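Local atomic coordinates of GCN5-related N-acetyltransferase:Aminotransferase, class-II (PDB entry 2FIW), a protein that binds acetyl coenzyme A and, as a member of the GCN5-related N-acetyltransferase family, probably transfers its acetyl group to an amine of an acceptor substrate. Residues P12-P15 and E16-A19; E129-K133 and R134-A138. One frame throughout, in Å; residues are numbered along the deposited sequence.

Contact 1: P12-P15 and E16-A19; sequences PYLP and EDAA
Asp17 reaches back to the backbone of Leu14 through two hydrogen bonds. Its carboxylate takes the N-H of Leu14 on the anti side of OD2 (Leu14 N to Asp17 OD2 2.8 Å), with the donor 31° out of the carboxylate plane. In return, Asp17 N donates to Leu14 O at 2.7 Å. One residue on, Ala18 N donates to Pro15 O (3.3 Å), again three residues back, as in a 3-10 turn. With CG anti to its carbonyl carbon (chi1 -60°), Asp17 keeps its carboxylate beside its own backbone N and near Leu14. CB of Asp17 meets the Tyr13 ring 3.7 Å from CD2; ring and carboxylate run past one another pointing opposite ways, their planes 52° apart. The phenol oxygen ends beside the first helical turn, Tyr13 OH lying 3.5 Å from Ala18 CA, and one water links this hydroxyl to Ala18 O. Beyond this shell, a salt bridge from Arg11 to OD2 gives the carboxylate a second partner and probably steadies its charge. The turn thus leads from edge strand 9-12 into helix 18-32, with Tyr13 packed against Thr64 and Ile66 of strand 63-69 and against Ala56 and Leu59 of helix 52-60.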
ATOM      1  N   PRO A  12      -3.495 -13.322   5.649  1.00 32.61           N
ATOM      2  CA  PRO A  12      -2.749 -13.428   4.395  1.00 32.17           C
ATOM      3  C   PRO A  12      -3.639 -13.481   3.147  1.00 31.86           C
ATOM      4  O   PRO A  12      -4.808 -13.895   3.205  1.00 31.05           O
ATOM      5  CB  PRO A  12      -1.967 -14.734   4.574  1.00 32.23           C
ATOM      6  CG  PRO A  12      -1.804 -14.846   6.045  1.00 31.21           C
ATOM      7  CD  PRO A  12      -3.154 -14.442   6.548  1.00 32.34           C
ATOM      8  N   TYR A  13      -3.072 -13.001   2.046  1.00 31.57           N
ATOM      9  CA  TYR A  13      -3.734 -12.960   0.767  1.00 31.45           C
ATOM     10  C   TYR A  13      -3.908 -14.371   0.183  1.00 31.75           C
ATOM     11  O   TYR A  13      -2.962 -15.163   0.129  1.00 31.37           O
ATOM     12  CB  TYR A  13      -2.916 -12.078  -0.178  1.00 31.39           C
ATOM     13  CG  TYR A  13      -3.288 -12.184  -1.646  1.00 31.06           C
ATOM     14  CD1 TYR A  13      -2.457 -12.871  -2.546  1.00 31.05           C
ATOM     15  CD2 TYR A  13      -4.475 -11.616  -2.132  1.00 29.47           C
ATOM     16  CE1 TYR A  13      -2.793 -12.982  -3.882  1.00 30.89           C
ATOM     17  CE2 TYR A  13      -4.816 -11.722  -3.471  1.00 30.04           C
ATOM     18  CZ  TYR A  13      -3.960 -12.396  -4.337  1.00 30.17           C
ATOM     19  OH  TYR A  13      -4.274 -12.501  -5.654  1.00 30.39           O
ATOM     20  N   LEU A  14      -5.123 -14.667  -0.262  1.00 32.07           N
ATOM     21  CA  LEU A  14      -5.443 -15.953  -0.838  1.00 32.56           C
ATOM     22  C   LEU A  14      -5.791 -15.778  -2.316  1.00 33.57           C
ATOM     23  O   LEU A  14      -6.272 -14.709  -2.721  1.00 33.62           O
ATOM     24  CB  LEU A  14      -6.610 -16.585  -0.081  1.00 32.55           C
ATOM     25  CG  LEU A  14      -6.489 -16.825   1.433  1.00 31.72           C
ATOM     26  CD1 LEU A  14      -7.838 -17.270   1.982  1.00 29.28           C
ATOM     27  CD2 LEU A  14      -5.392 -17.835   1.765  1.00 30.01           C
ATOM     28  N   PRO A  15      -5.552 -16.818  -3.136  1.00 34.50           N
ATOM     29  CA  PRO A  15      -5.850 -16.709  -4.578  1.00 35.41           C
ATOM     30  C   PRO A  15      -7.266 -16.230  -4.878  1.00 36.38           C
ATOM     31  O   PRO A  15      -7.472 -15.561  -5.886  1.00 36.76           O
ATOM     32  CB  PRO A  15      -5.627 -18.136  -5.115  1.00 35.68           C
ATOM     33  CG  PRO A  15      -5.429 -19.012  -3.901  1.00 35.29           C
ATOM     34  CD  PRO A  15      -4.971 -18.123  -2.785  1.00 34.45           C
ATOM     35  N   GLU A  16      -8.213 -16.559  -4.000  1.00 37.28           N
ATOM     36  CA  GLU A  16      -9.611 -16.185  -4.143  1.00 38.56           C
ATOM     37  C   GLU A  16      -9.813 -14.700  -3.903  1.00 39.01           C
ATOM     38  O   GLU A  16     -10.898 -14.180  -4.142  1.00 39.47           O
ATOM     39  CB  GLU A  16     -10.510 -16.931  -3.136  1.00 38.78           C
ATOM     40  CG  GLU A  16     -10.235 -18.386  -2.954  1.00 40.33           C
ATOM     41  CD  GLU A  16      -9.177 -18.644  -1.915  1.00 39.71           C
ATOM     42  OE1 GLU A  16      -8.030 -18.851  -2.310  1.00 42.14           O
ATOM     43  OE2 GLU A  16      -9.476 -18.645  -0.713  1.00 41.23           O
ATOM     44  N   ASP A  17      -8.797 -14.025  -3.377  1.00 39.44           N
ATOM     45  CA  ASP A  17      -8.928 -12.602  -3.075  1.00 39.31           C
ATOM     46  C   ASP A  17      -8.485 -11.744  -4.246  1.00 39.12           C
ATOM     47  O   ASP A  17      -8.453 -10.520  -4.133  1.00 39.36           O
ATOM     48  CB  ASP A  17      -8.085 -12.229  -1.858  1.00 39.39           C
ATOM     49  CG  ASP A  17      -8.472 -12.981  -0.619  1.00 39.99           C
ATOM     50  OD1 ASP A  17      -9.693 -13.175  -0.372  1.00 41.33           O
ATOM     51  OD2 ASP A  17      -7.534 -13.363   0.121  1.00 39.34           O
ATOM     52  N   ALA A  18      -8.128 -12.385  -5.356  1.00 38.83           N
ATOM     53  CA  ALA A  18      -7.532 -11.699  -6.506  1.00 38.86           C
ATOM     54  C   ALA A  18      -8.341 -10.487  -6.973  1.00 39.08           C
ATOM     55  O   ALA A  18      -7.787  -9.400  -7.167  1.00 39.46           O
ATOM     56  CB  ALA A  18      -7.305 -12.676  -7.659  1.00 38.32           C
ATOM     57  N   ALA A  19      -9.645 -10.683  -7.140  1.00 39.13           N
ATOM     58  CA  ALA A  19     -10.535  -9.655  -7.683  1.00 39.67           C
ATOM     59  C   ALA A  19     -10.855  -8.524  -6.695  1.00 39.71           C
ATOM     60  O   ALA A  19     -10.853  -7.364  -7.096  1.00 40.06           O
ATOM     61  CB  ALA A  19     -11.831 -10.280  -8.228  1.00 39.28           C
TER
HETATM   62  O   HOH W   1      -4.787  -9.938  -6.950  1.00 63.58           O

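Contact 2: E129-K133 and R134-A138; sequences EFFAK and RGYVA. With ACO (acetyl coenzyme *a), chain C.
Arg134 folds back over the end of the helix that carries Phe130. Its CB lies 3.7 Å from Phe131 O, CG passes Phe130 O, and the bend at chi2 (-68°) swings CD alongside the Lys133 carbonyl. At the tip, CZ stands 4.0 Å from the Phe130 ring centroid in an off-centre cation-pi contact, the ring and guanidinium planes being 43° apart. NH1 donates to O8A of the 3'-phosphate of acetyl coenzyme A in a bond whose very short modelled length is doubtful; NH2 adds a weak one and also hydrogen-bonds to Thr101 OG1. Were Phe130 an alanine, one guanidinium face would probably lose its aromatic cover and the group be freer to turn from the phosphate. Lys133 NZ grips the same phosphate at O9A (2.8 Å) and forms a salt bridge with Glu129 OE2. The backbone beneath is a Schellman motif: Tyr136 N to Phe131 O (3.1 Å) and Gly135 N to Ala132 O (3.2 Å) end the helix, with Gly135 at positive phi as C-prime. Phe131 O also accepts from Arg134 N, on the opposite face of its carbonyl plane. Across the turn, the edge of Phe131 meets the face of Tyr136, a T-shaped pair with centroids 5.2 Å apart and planes at 74°, while the Tyr136 hydroxyl is hydrogen-bonded to Glu108 OE2.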
ATOM      1  N   GLU A 129       2.969  11.975   3.632  1.00 41.26           N
ATOM      2  CA  GLU A 129       2.779  12.485   4.999  1.00 42.01           C
ATOM      3  C   GLU A 129       2.454  11.355   5.977  1.00 40.86           C
ATOM      4  O   GLU A 129       3.062  11.272   7.046  1.00 41.30           O
ATOM      5  CB  GLU A 129       1.705  13.572   5.017  1.00 42.69           C
ATOM      6  CG  GLU A 129       1.371  14.149   6.382  1.00 48.30           C
ATOM      7  CD  GLU A 129       2.428  15.125   6.933  1.00 54.61           C
ATOM      8  OE1 GLU A 129       3.634  14.756   7.033  1.00 56.24           O
ATOM      9  OE2 GLU A 129       2.029  16.265   7.305  1.00 57.18           O
ATOM     10  N   PHE A 130       1.529  10.479   5.580  1.00 39.77           N
ATOM     11  CA  PHE A 130       1.238   9.233   6.273  1.00 38.54           C
ATOM     12  C   PHE A 130       2.487   8.513   6.715  1.00 38.28           C
ATOM     13  O   PHE A 130       2.603   8.181   7.893  1.00 38.23           O
ATOM     14  CB  PHE A 130       0.408   8.273   5.408  1.00 38.78           C
ATOM     15  CG  PHE A 130       0.274   6.877   6.011  1.00 38.27           C
ATOM     16  CD1 PHE A 130      -0.780   6.574   6.887  1.00 39.20           C
ATOM     17  CD2 PHE A 130       1.202   5.892   5.731  1.00 37.92           C
ATOM     18  CE1 PHE A 130      -0.902   5.317   7.462  1.00 37.11           C
ATOM     19  CE2 PHE A 130       1.094   4.625   6.304  1.00 38.99           C
ATOM     20  CZ  PHE A 130       0.032   4.341   7.172  1.00 38.99           C
ATOM     21  N   PHE A 131       3.411   8.252   5.780  1.00 37.67           N
ATOM     22  CA  PHE A 131       4.640   7.513   6.109  1.00 36.98           C
ATOM     23  C   PHE A 131       5.569   8.290   7.018  1.00 37.80           C
ATOM     24  O   PHE A 131       6.198   7.698   7.902  1.00 38.02           O
ATOM     25  CB  PHE A 131       5.393   7.025   4.858  1.00 35.89           C
ATOM     26  CG  PHE A 131       4.785   5.793   4.217  1.00 33.76           C
ATOM     27  CD1 PHE A 131       4.981   4.532   4.773  1.00 30.92           C
ATOM     28  CD2 PHE A 131       4.008   5.901   3.059  1.00 30.82           C
ATOM     29  CE1 PHE A 131       4.410   3.388   4.176  1.00 30.78           C
ATOM     30  CE2 PHE A 131       3.437   4.772   2.457  1.00 29.81           C
ATOM     31  CZ  PHE A 131       3.637   3.512   3.014  1.00 30.01           C
ATOM     32  N   ALA A 132       5.660   9.606   6.805  1.00 38.66           N
ATOM     33  CA  ALA A 132       6.531  10.463   7.611  1.00 39.72           C
ATOM     34  C   ALA A 132       6.133  10.459   9.094  1.00 40.58           C
ATOM     35  O   ALA A 132       7.000  10.450   9.955  1.00 39.85           O
ATOM     36  CB  ALA A 132       6.550  11.884   7.058  1.00 39.81           C
ATOM     37  N   LYS A 133       4.821  10.438   9.373  1.00 42.08           N
ATOM     38  CA  LYS A 133       4.303  10.374  10.748  1.00 43.72           C
ATOM     39  C   LYS A 133       4.611   9.039  11.463  1.00 44.46           C
ATOM     40  O   LYS A 133       4.350   8.902  12.667  1.00 44.94           O
ATOM     41  CB  LYS A 133       2.778  10.597  10.789  1.00 43.75           C
ATOM     42  CG  LYS A 133       2.229  11.851  10.113  1.00 46.05           C
ATOM     43  CD  LYS A 133       2.385  13.089  10.978  1.00 49.92           C
ATOM     44  CE  LYS A 133       1.124  13.947  10.974  1.00 52.66           C
ATOM     45  NZ  LYS A 133       0.737  14.500   9.637  1.00 54.18           N
ATOM     46  N   ARG A 134       5.112   8.050  10.719  1.00 44.96           N
ATOM     47  CA  ARG A 134       5.402   6.727  11.274  1.00 45.06           C
ATOM     48  C   ARG A 134       6.897   6.498  11.172  1.00 45.30           C
ATOM     49  O   ARG A 134       7.362   5.365  11.088  1.00 45.44           O
ATOM     50  CB  ARG A 134       4.651   5.615  10.530  1.00 45.23           C
ATOM     51  CG  ARG A 134       3.218   5.927  10.084  1.00 46.42           C
ATOM     52  CD  ARG A 134       2.291   6.075  11.278  1.00 48.46           C
ATOM     53  NE  ARG A 134       0.857   6.056  10.968  1.00 49.85           N
ATOM     54  CZ  ARG A 134       0.189   7.046  10.370  1.00 51.31           C
ATOM     55  NH1 ARG A 134       0.816   8.128   9.932  1.00 49.41           N
ATOM     56  NH2 ARG A 134      -1.119   6.944  10.173  1.00 53.09           N
ATOM     57  N   GLY A 135       7.650   7.588  11.157  1.00 45.42           N
ATOM     58  CA  GLY A 135       9.099   7.514  11.252  1.00 45.58           C
ATOM     59  C   GLY A 135       9.859   7.255   9.966  1.00 45.26           C
ATOM     60  O   GLY A 135      11.072   7.062  10.007  1.00 45.70           O
ATOM     61  N   TYR A 136       9.168   7.243   8.830  1.00 45.09           N
ATOM     62  CA  TYR A 136       9.846   7.144   7.530  1.00 44.66           C
ATOM     63  C   TYR A 136      10.413   8.497   7.116  1.00 45.10           C
ATOM     64  O   TYR A 136       9.724   9.529   7.199  1.00 44.89           O
ATOM     65  CB  TYR A 136       8.903   6.606   6.451  1.00 44.06           C
ATOM     66  CG  TYR A 136       8.557   5.152   6.654  1.00 43.21           C
ATOM     67  CD1 TYR A 136       7.656   4.764   7.655  1.00 42.08           C
ATOM     68  CD2 TYR A 136       9.128   4.163   5.851  1.00 40.89           C
ATOM     69  CE1 TYR A 136       7.346   3.429   7.852  1.00 41.99           C
ATOM     70  CE2 TYR A 136       8.819   2.832   6.035  1.00 40.61           C
ATOM     71  CZ  TYR A 136       7.932   2.474   7.034  1.00 42.44           C
ATOM     72  OH  TYR A 136       7.629   1.158   7.234  1.00 43.45           O
ATOM     73  N   VAL A 137      11.667   8.484   6.665  1.00 45.39           N
ATOM     74  CA  VAL A 137      12.364   9.712   6.328  1.00 45.95           C
ATOM     75  C   VAL A 137      12.679   9.754   4.846  1.00 46.25           C
ATOM     76  O   VAL A 137      13.293   8.829   4.315  1.00 46.33           O
ATOM     77  CB  VAL A 137      13.657   9.869   7.168  1.00 46.28           C
ATOM     78  CG1 VAL A 137      14.507  11.039   6.665  1.00 46.33           C
ATOM     79  CG2 VAL A 137      13.314  10.025   8.658  1.00 46.05           C
ATOM     80  N   ALA A 138      12.266  10.842   4.194  1.00 46.80           N
ATOM     81  CA  ALA A 138      12.463  11.038   2.756  1.00 47.20           C
ATOM     82  C   ALA A 138      13.937  11.049   2.386  1.00 47.94           C
ATOM     83  O   ALA A 138      14.717  11.830   2.924  1.00 48.41           O
ATOM     84  CB  ALA A 138      11.804  12.316   2.306  1.00 47.07           C
TER
HETATM   85  N1A ACO C 200      -9.770  10.742  13.572  1.00 75.65           N
HETATM   86  C2A ACO C 200      -8.889  11.530  12.924  1.00 75.21           C
HETATM   87  N3A ACO C 200      -7.853  11.010  12.239  1.00 75.42           N
HETATM   88  C4A ACO C 200      -7.642   9.658  12.159  1.00 75.58           C
HETATM   89  C5A ACO C 200      -8.506   8.782  12.796  1.00 75.66           C
HETATM   90  C6A ACO C 200      -9.645   9.386  13.552  1.00 75.66           C
HETATM   91  N6A ACO C 200     -10.538   8.606  14.210  1.00 75.39           N
HETATM   92  N7A ACO C 200      -8.066   7.526  12.557  1.00 74.97           N
HETATM   93  C8A ACO C 200      -6.957   7.624  11.784  1.00 75.13           C
HETATM   94  N9A ACO C 200      -6.702   8.920  11.554  1.00 74.85           N
HETATM   95  C1B ACO C 200      -5.604   9.528  10.754  1.00 73.98           C
HETATM   96  C2B ACO C 200      -4.200   9.163  11.200  1.00 72.43           C
HETATM   97  O2B ACO C 200      -3.772   9.994  12.280  1.00 72.08           O
HETATM   98  C3B ACO C 200      -3.403   9.426   9.933  1.00 71.99           C
HETATM   99  O3B ACO C 200      -2.843  10.741   9.931  1.00 74.48           O
HETATM  100  P3B ACO C 200      -1.518  11.116   9.075  1.00 78.25           P
HETATM  101  O7A ACO C 200      -1.937  11.222   7.613  1.00 77.57           O
HETATM  102  O8A ACO C 200      -0.570   9.965   9.321  1.00 78.43           O
HETATM  103  O9A ACO C 200      -1.092  12.427   9.697  1.00 77.56           O
HETATM  104  C4B ACO C 200      -4.403   9.280   8.778  1.00 68.95           C
HETATM  105  O4B ACO C 200      -5.702   9.186   9.365  1.00 71.09           O
HETATM  106  C5B ACO C 200      -4.155   8.030   7.933  1.00 63.02           C
HETATM  107  O5B ACO C 200      -3.976   6.919   8.824  1.00 54.79           O
HETATM  108  P1A ACO C 200      -4.720   5.507   8.629  1.00 48.53           P
HETATM  109  O1A ACO C 200      -6.203   5.674   8.889  1.00 49.51           O
HETATM  110  O2A ACO C 200      -3.898   4.528   9.436  1.00 48.16           O
HETATM  111  O3A ACO C 200      -4.442   5.239   7.060  1.00 45.60           O
HETATM  112  P2A ACO C 200      -5.580   4.931   5.990  1.00 41.65           P
HETATM  113  O4A ACO C 200      -6.356   6.199   5.761  1.00 44.71           O
HETATM  114  O5A ACO C 200      -6.295   3.687   6.433  1.00 42.12           O
HETATM  115  O6A ACO C 200      -4.739   4.574   4.653  1.00 43.66           O
HETATM  116  CBP ACO C 200      -3.293   5.167   2.715  1.00 45.02           C
HETATM  117  CCP ACO C 200      -3.547   5.251   4.230  1.00 43.57           C
HETATM  118  CDP ACO C 200      -2.099   6.059   2.396  1.00 43.26           C
HETATM  119  CEP ACO C 200      -3.000   3.729   2.318  1.00 45.09           C
HETATM  120  CAP ACO C 200      -4.538   5.616   1.911  1.00 44.88           C
HETATM  121  OAP ACO C 200      -4.785   7.025   2.054  1.00 45.36           O
HETATM  122  C9P ACO C 200      -4.614   5.218   0.441  1.00 44.20           C
HETATM  123  O9P ACO C 200      -5.151   4.055   0.089  1.00 43.50           O
HETATM  124  N8P ACO C 200      -4.192   6.016  -0.451  1.00 43.74           N
HETATM  125  C7P ACO C 200      -4.203   5.887  -1.915  1.00 45.27           C
HETATM  126  C6P ACO C 200      -3.242   4.830  -2.461  1.00 44.80           C
HETATM  127  C5P ACO C 200      -1.843   5.198  -2.068  1.00 46.14           C
HETATM  128  O5P ACO C 200      -1.444   6.352  -2.160  1.00 47.39           O
HETATM  129  N4P ACO C 200      -1.091   4.208  -1.611  1.00 46.34           N
HETATM  130  C3P ACO C 200       0.276   4.335  -1.148  1.00 48.95           C
HETATM  131  C2P ACO C 200       1.180   4.227  -2.366  1.00 51.29           C
HETATM  132  S1P ACO C 200       2.758   3.871  -1.689  1.00 52.22           S
HETATM  133  C   ACO C 200       2.984   2.245  -1.979  1.00 52.42           C
HETATM  134  O   ACO C 200       2.022   1.506  -2.157  1.00 51.94           O
HETATM  135  CH3 ACO C 200       4.223   1.780  -2.021  1.00 52.75           C

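From the N terminus, contact 1 comes first, closing the short turn between edge strand 9-12 and helix 18-32. More than a hundred residues later, contact 2 closes the turn from helix 128-132 into strand 137-146, the other outermost strand of the seven-stranded mixed sheet. The two turns follow in series, neither nested nor crossing: their centres are 29 Å apart, their nearest atoms about 17 Å, and they lie on opposite sides of the chain's centre. Contact 1 joins strand 9-12 to helix 18-32 and packs on strand 63-69 and helix 52-60, whereas contact 2 ties the cofactor pocket to strands 84-90, 118-123 and 149-159 and to helix 99-112.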